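Long-range contacts in glycosyl hydrolase family 2, TIM barrel domain protein (PDB 6ED2), which acts as a beta-glucuronidase of the gut bacterium Faecalibacterium prausnitzii, probably releasing glucuronic acid from drug and other glucuronide conjugates: residues Asp109-Phe114 against Trp201-Pro206; Val128-His133 against Ala142-Ile147. One frame throughout, in Å; residues are numbered along the deposited sequence.

Contact 1: Asp109-Phe114 against Trp201-Pro206; sequences DIVLRF and WLMALP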
loop_
_atom_site.group_PDB
_atom_site.type_symbol
_atom_site.label_atom_id
_atom_site.label_comp_id
_atom_site.label_asym_id
_atom_site.label_seq_id
_atom_site.Cartn_x
_atom_site.Cartn_y
_atom_site.Cartn_z
ATOM N N ASP A 109 21.650 51.268 7.999
ATOM C CA ASP A 109 20.691 50.635 8.895
ATOM C C ASP A 109 20.868 49.121 8.854
ATOM O O ASP A 109 21.041 48.535 7.781
ATOM C CB ASP A 109 19.261 51.005 8.505
ATOM C CG ASP A 109 18.595 51.928 9.526
ATOM O OD1 ASP A 109 19.167 52.191 10.620
ATOM O OD2 ASP A 109 17.502 52.419 9.204
ATOM N N ILE A 110 20.829 48.497 10.026
ATOM C CA ILE A 110 20.992 47.053 10.167
ATOM C C ILE A 110 19.656 46.482 10.603
ATOM O O ILE A 110 19.179 46.781 11.709
ATOM C CB ILE A 110 22.086 46.673 11.182
ATOM C CG1 ILE A 110 23.323 47.575 11.046
ATOM C CG2 ILE A 110 22.471 45.205 10.982
ATOM C CD1 ILE A 110 23.967 47.514 9.685
ATOM N N VAL A 111 19.069 45.640 9.747
ATOM C CA VAL A 111 17.701 45.165 9.914
ATOM C C VAL A 111 17.651 43.660 9.681
ATOM O O VAL A 111 18.152 43.172 8.660
ATOM C CB VAL A 111 16.736 45.880 8.939
ATOM C CG1 VAL A 111 15.292 45.499 9.243
ATOM C CG2 VAL A 111 16.932 47.414 8.966
ATOM N N LEU A 112 16.998 42.939 10.598
ATOM C CA LEU A 112 16.669 41.523 10.426
ATOM C C LEU A 112 15.261 41.365 9.860
ATOM O O LEU A 112 14.325 41.998 10.347
ATOM C CB LEU A 112 16.755 40.796 11.764
ATOM C CG LEU A 112 18.143 40.780 12.387
ATOM C CD1 LEU A 112 18.044 40.360 13.837
ATOM C CD2 LEU A 112 19.057 39.846 11.584
ATOM N N ARG A 113 15.109 40.526 8.836
ATOM C CA ARG A 113 13.800 40.155 8.307
ATOM C C ARG A 113 13.501 38.692 8.619
ATOM O O ARG A 113 14.325 37.805 8.344
ATOM C CB ARG A 113 13.714 40.375 6.794
ATOM C CG ARG A 113 12.583 39.551 6.118
ATOM C CD ARG A 113 11.153 40.102 6.414
ATOM N NE ARG A 113 10.950 41.448 5.872
ATOM C CZ ARG A 113 10.482 41.724 4.651
ATOM N NH1 ARG A 113 10.155 40.746 3.804
ATOM N NH2 ARG A 113 10.349 42.994 4.266
ATOM N N PHE A 114 12.332 38.445 9.197
ATOM C CA PHE A 114 11.767 37.109 9.327
ATOM C C PHE A 114 10.614 36.961 8.342
ATOM O O PHE A 114 9.616 37.691 8.437
ATOM C CB PHE A 114 11.290 36.855 10.751
ATOM C CG PHE A 114 12.387 36.920 11.765
ATOM C CD1 PHE A 114 13.011 35.759 12.201
ATOM C CD2 PHE A 114 12.810 38.137 12.273
ATOM C CE1 PHE A 114 14.044 35.813 13.128
ATOM C CE2 PHE A 114 13.844 38.203 13.210
ATOM C CZ PHE A 114 14.462 37.042 13.632
ATOM N N TRP A 201 16.719 36.898 7.168
ATOM C CA TRP A 201 17.666 37.707 6.412
ATOM C C TRP A 201 18.297 38.775 7.282
ATOM O O TRP A 201 17.656 39.362 8.161
ATOM C CB TRP A 201 17.024 38.425 5.227
ATOM C CG TRP A 201 16.285 37.566 4.281
ATOM C CD1 TRP A 201 14.953 37.286 4.306
ATOM C CD2 TRP A 201 16.820 36.894 3.133
ATOM N NE1 TRP A 201 14.618 36.479 3.243
ATOM C CE2 TRP A 201 15.744 36.225 2.506
ATOM C CE3 TRP A 201 18.103 36.784 2.579
ATOM C CZ2 TRP A 201 15.909 35.460 1.345
ATOM C CZ3 TRP A 201 18.267 36.028 1.421
ATOM C CH2 TRP A 201 17.177 35.367 0.825
ATOM N N LEU A 202 19.558 39.045 6.988
ATOM C CA LEU A 202 20.298 40.147 7.573
ATOM C C LEU A 202 20.524 41.159 6.462
ATOM O O LEU A 202 21.027 40.804 5.387
ATOM C CB LEU A 202 21.625 39.669 8.179
ATOM C CG LEU A 202 22.599 40.722 8.717
ATOM C CD1 LEU A 202 22.060 41.371 9.974
ATOM C CD2 LEU A 202 23.979 40.114 8.979
ATOM N N MET A 203 20.117 42.403 6.708
ATOM C CA MET A 203 20.123 43.428 5.679
ATOM C C MET A 203 20.926 44.637 6.137
ATOM O O MET A 203 20.910 44.993 7.318
ATOM C CB MET A 203 18.689 43.854 5.340
ATOM C CG MET A 203 17.819 42.728 4.774
ATOM S SD MET A 203 16.097 43.232 4.488
ATOM C CE MET A 203 15.536 43.419 6.157
ATOM N N ALA A 204 21.622 45.269 5.198
ATOM C CA ALA A 204 22.162 46.608 5.393
ATOM C C ALA A 204 21.420 47.521 4.429
ATOM O O ALA A 204 21.451 47.298 3.214
ATOM C CB ALA A 204 23.674 46.650 5.153
ATOM N N LEU A 205 20.702 48.507 4.974
ATOM C CA LEU A 205 19.830 49.366 4.177
ATOM C C LEU A 205 20.175 50.830 4.418
ATOM O O LEU A 205 20.513 51.208 5.548
ATOM C CB LEU A 205 18.357 49.122 4.532
ATOM C CG LEU A 205 17.877 47.671 4.514
ATOM C CD1 LEU A 205 16.502 47.566 5.116
ATOM C CD2 LEU A 205 17.889 47.135 3.094
ATOM N N PRO A 206 20.093 51.674 3.397
ATOM C CA PRO A 206 20.285 53.114 3.624
ATOM C C PRO A 206 19.241 53.637 4.608
ATOM O O PRO A 206 18.104 53.162 4.659
ATOM C CB PRO A 206 20.101 53.735 2.228
ATOM C CG PRO A 206 20.161 52.595 1.262
ATOM C CD PRO A 206 19.662 51.385 2.020
#
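Met203 lays its thioether chain across strand 109-114 and packs tightly there. The last torsion bends the chain (chi3 -69°), turning the methyl back so that Met203 CE lies 3.7 Å from Val111 CG1 and 3.6 Å from Arg113 CB. Leu205 meets the other branch of Val111, crossing it at about a right angle with Leu205 CD1 3.9 Å from Val111 CG2. Beneath these side chains run six backbone hydrogen bonds, two each for the pairs Asp109-Leu205, Val111-Met203 and Arg113-Trp201, among them Trp201 N to Arg113 O at 2.8 Å. This is a regular antiparallel pairing inside the beta sandwich of the family 2 sugar-binding domain. On its opposite face Leu202 CD1 meets Leu112 CD2 at 3.7 Å and Ile110 CG2 at 4.0 Å, while Leu42 and Leu156 from neighbouring strands pack on Leu112. The more open side is at Trp201, the one partly exposed residue among those that touch. There Arg113 CG approaches the indole only at its edge, near the ring plane, 3.7 Å from Trp201 CD1. The bent arginine carries its guanidinium away, nearly perpendicular to the ring (88°), to a salt bridge with Asp141 and a hydrogen bond to Leu29 O.

Contact 2: Val128-His133 against Ala142-Ile147; sequences VEVAQH and ATVTNI
Ile147 and Val128 meet through their methyls at one end of this contact, crossing at a slant with Ile147 CG2 3.7 Å from Val128 CG2. The same valine methyl also touches Ile147 CD1, at 3.8 Å. Val130 slides past Ile147 in the reverse direction, CG1 to CG1 at 4.1 Å. With Val130 CG1 anti to the carbonyl carbon (chi1 -72°) and turned to Ile147, the other methyl, CG2, is left between the backbone N and the carbonyl carbon, from where it reaches Ala142 CB at 4.0 Å and Val144 CG1 at 4.1 Å. At the far end two small side chains meet, Ala131 CB lying 3.7 Å from Ala142 CB. Were Ile147 cut back to an alanine, the methyls of Val128 and the CG1 branch of Val130 would probably lose the apolar cover they have from this turn.

One step out, the turn carrying the isoleucine is closed by Ile147 N bonding to Val144 O at 3.0 Å, and Asn126 holds Ile147 O. Val144 is backed by Val125 and Leu112. The consecutive residues Val130 and Ala131 both bond through their backbones to Val123, so both side chains can turn toward segment 142-147. That is a classic beta bulge, here in a strand of the sugar-binding domain's beta sandwich whose apolar side chains pack onto the end of strand 140-143 and the turn that follows it, without pairing with them.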
loop_
_atom_site.group_PDB
_atom_site.type_symbol
_atom_site.label_atom_id
_atom_site.label_comp_id
_atom_site.label_asym_id
_atom_site.label_seq_id
_atom_site.Cartn_x
_atom_site.Cartn_y
_atom_site.Cartn_z
ATOM N N VAL A 128 18.902 42.064 24.166
ATOM C CA VAL A 128 17.949 43.164 24.252
ATOM C C VAL A 128 16.817 42.947 23.248
ATOM O O VAL A 128 17.059 42.636 22.071
ATOM C CB VAL A 128 18.628 44.543 24.085
ATOM C CG1 VAL A 128 20.143 44.460 24.264
ATOM C CG2 VAL A 128 18.263 45.223 22.793
ATOM N N GLU A 129 15.576 43.104 23.732
ATOM C CA GLU A 129 14.378 42.895 22.922
ATOM C C GLU A 129 14.243 43.991 21.878
ATOM O O GLU A 129 14.310 45.176 22.205
ATOM C CB GLU A 129 13.137 42.858 23.819
ATOM C CG GLU A 129 11.876 42.311 23.137
ATOM C CD GLU A 129 10.818 41.824 24.132
ATOM O OE1 GLU A 129 11.075 41.850 25.356
ATOM O OE2 GLU A 129 9.729 41.401 23.687
ATOM N N VAL A 130 14.046 43.595 20.616
ATOM C CA VAL A 130 14.088 44.531 19.495
ATOM C C VAL A 130 12.864 44.408 18.592
ATOM O O VAL A 130 12.691 45.213 17.666
ATOM C CB VAL A 130 15.367 44.333 18.647
ATOM C CG1 VAL A 130 16.599 44.836 19.383
ATOM C CG2 VAL A 130 15.516 42.876 18.231
ATOM N N ALA A 131 12.034 43.386 18.800
ATOM C CA ALA A 131 10.810 43.286 18.010
ATOM C C ALA A 131 9.839 42.329 18.681
ATOM O O ALA A 131 10.237 41.436 19.438
ATOM C CB ALA A 131 11.065 42.832 16.570
ATOM N N GLN A 132 8.556 42.561 18.415
ATOM C CA GLN A 132 7.486 41.662 18.808
ATOM C C GLN A 132 6.554 41.526 17.620
ATOM O O GLN A 132 6.333 42.492 16.885
ATOM C CB GLN A 132 6.718 42.171 20.027
ATOM C CG GLN A 132 7.587 42.322 21.253
ATOM C CD GLN A 132 6.858 43.000 22.383
ATOM O OE1 GLN A 132 6.027 43.881 22.151
ATOM N NE2 GLN A 132 7.151 42.588 23.621
ATOM N N HIS A 133 6.028 40.325 17.423
ATOM C CA HIS A 133 5.177 40.096 16.274
ATOM C C HIS A 133 4.120 39.069 16.622
ATOM O O HIS A 133 4.402 38.077 17.292
ATOM C CB HIS A 133 5.979 39.625 15.069
ATOM C CG HIS A 133 5.151 39.432 13.841
ATOM N ND1 HIS A 133 4.813 40.470 12.997
ATOM C CD2 HIS A 133 4.604 38.317 13.306
ATOM C CE1 HIS A 133 4.097 40.000 11.991
ATOM N NE2 HIS A 133 3.959 38.695 12.155
ATOM N N ALA A 142 13.155 43.627 12.287
ATOM C CA ALA A 142 13.709 44.118 13.544
ATOM C C ALA A 142 14.926 44.973 13.231
ATOM O O ALA A 142 15.905 44.473 12.659
ATOM C CB ALA A 142 14.094 42.972 14.478
ATOM N N THR A 143 14.864 46.254 13.595
ATOM C CA THR A 143 15.975 47.167 13.361
ATOM C C THR A 143 16.975 47.033 14.497
ATOM O O THR A 143 16.604 47.138 15.669
ATOM C CB THR A 143 15.479 48.606 13.244
ATOM O OG1 THR A 143 14.880 48.797 11.956
ATOM C CG2 THR A 143 16.636 49.598 13.393
ATOM N N VAL A 144 18.242 46.756 14.162
ATOM C CA VAL A 144 19.197 46.468 15.233
ATOM C C VAL A 144 20.442 47.336 15.070
ATOM O O VAL A 144 21.511 47.023 15.611
ATOM C CB VAL A 144 19.548 44.969 15.267
ATOM C CG1 VAL A 144 18.295 44.140 15.504
ATOM C CG2 VAL A 144 20.225 44.553 13.988
ATOM N N THR A 145 20.281 48.450 14.348
ATOM C CA THR A 145 21.389 49.344 14.022
ATOM C C THR A 145 22.206 49.737 15.246
ATOM O O THR A 145 23.442 49.714 15.211
ATOM C CB THR A 145 20.845 50.588 13.340
ATOM O OG1 THR A 145 20.138 50.188 12.168
ATOM C CG2 THR A 145 21.981 51.547 12.974
ATOM N N ASN A 146 21.542 50.117 16.333
ATOM C CA ASN A 146 22.243 50.596 17.516
ATOM C C ASN A 146 22.417 49.532 18.574
ATOM O O ASN A 146 22.818 49.860 19.688
ATOM C CB ASN A 146 21.518 51.794 18.126
ATOM C CG ASN A 146 21.391 52.933 17.151
ATOM O OD1 ASN A 146 20.306 53.470 16.956
ATOM N ND2 ASN A 146 22.499 53.287 16.502
ATOM N N ILE A 147 22.119 48.271 18.259
ATOM C CA ILE A 147 22.279 47.189 19.214
ATOM C C ILE A 147 23.449 46.269 18.866
ATOM O O ILE A 147 24.020 45.645 19.768
ATOM C CB ILE A 147 20.963 46.385 19.323
ATOM C CG1 ILE A 147 19.787 47.328 19.581
ATOM C CG2 ILE A 147 21.049 45.362 20.424
ATOM C CD1 ILE A 147 19.898 48.074 20.901
#

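How the contacts relate
The two contacts illustrate how a beta sandwich combines in-sheet pairing with packing of a strand on a neighbouring strand end and turn to which it is not paired. Their centres lie 11 Å apart, both within the sugar-binding domain and away from the magnesium site at Thr239 and Glu241. Along the chain contact 2 is nested inside the long loop closed by contact 1. Strand 109-114 pairs with 200-205 on one side and with 140-143 on the other. At the junction Ile110 O probably accepts a hydrogen bond from Val144 N, and Asp109 OD1 probably bonds to Thr145 OG1, tying segment 142-147 to strand 109-114. Chain regions far apart in sequence thus belong to one sheet.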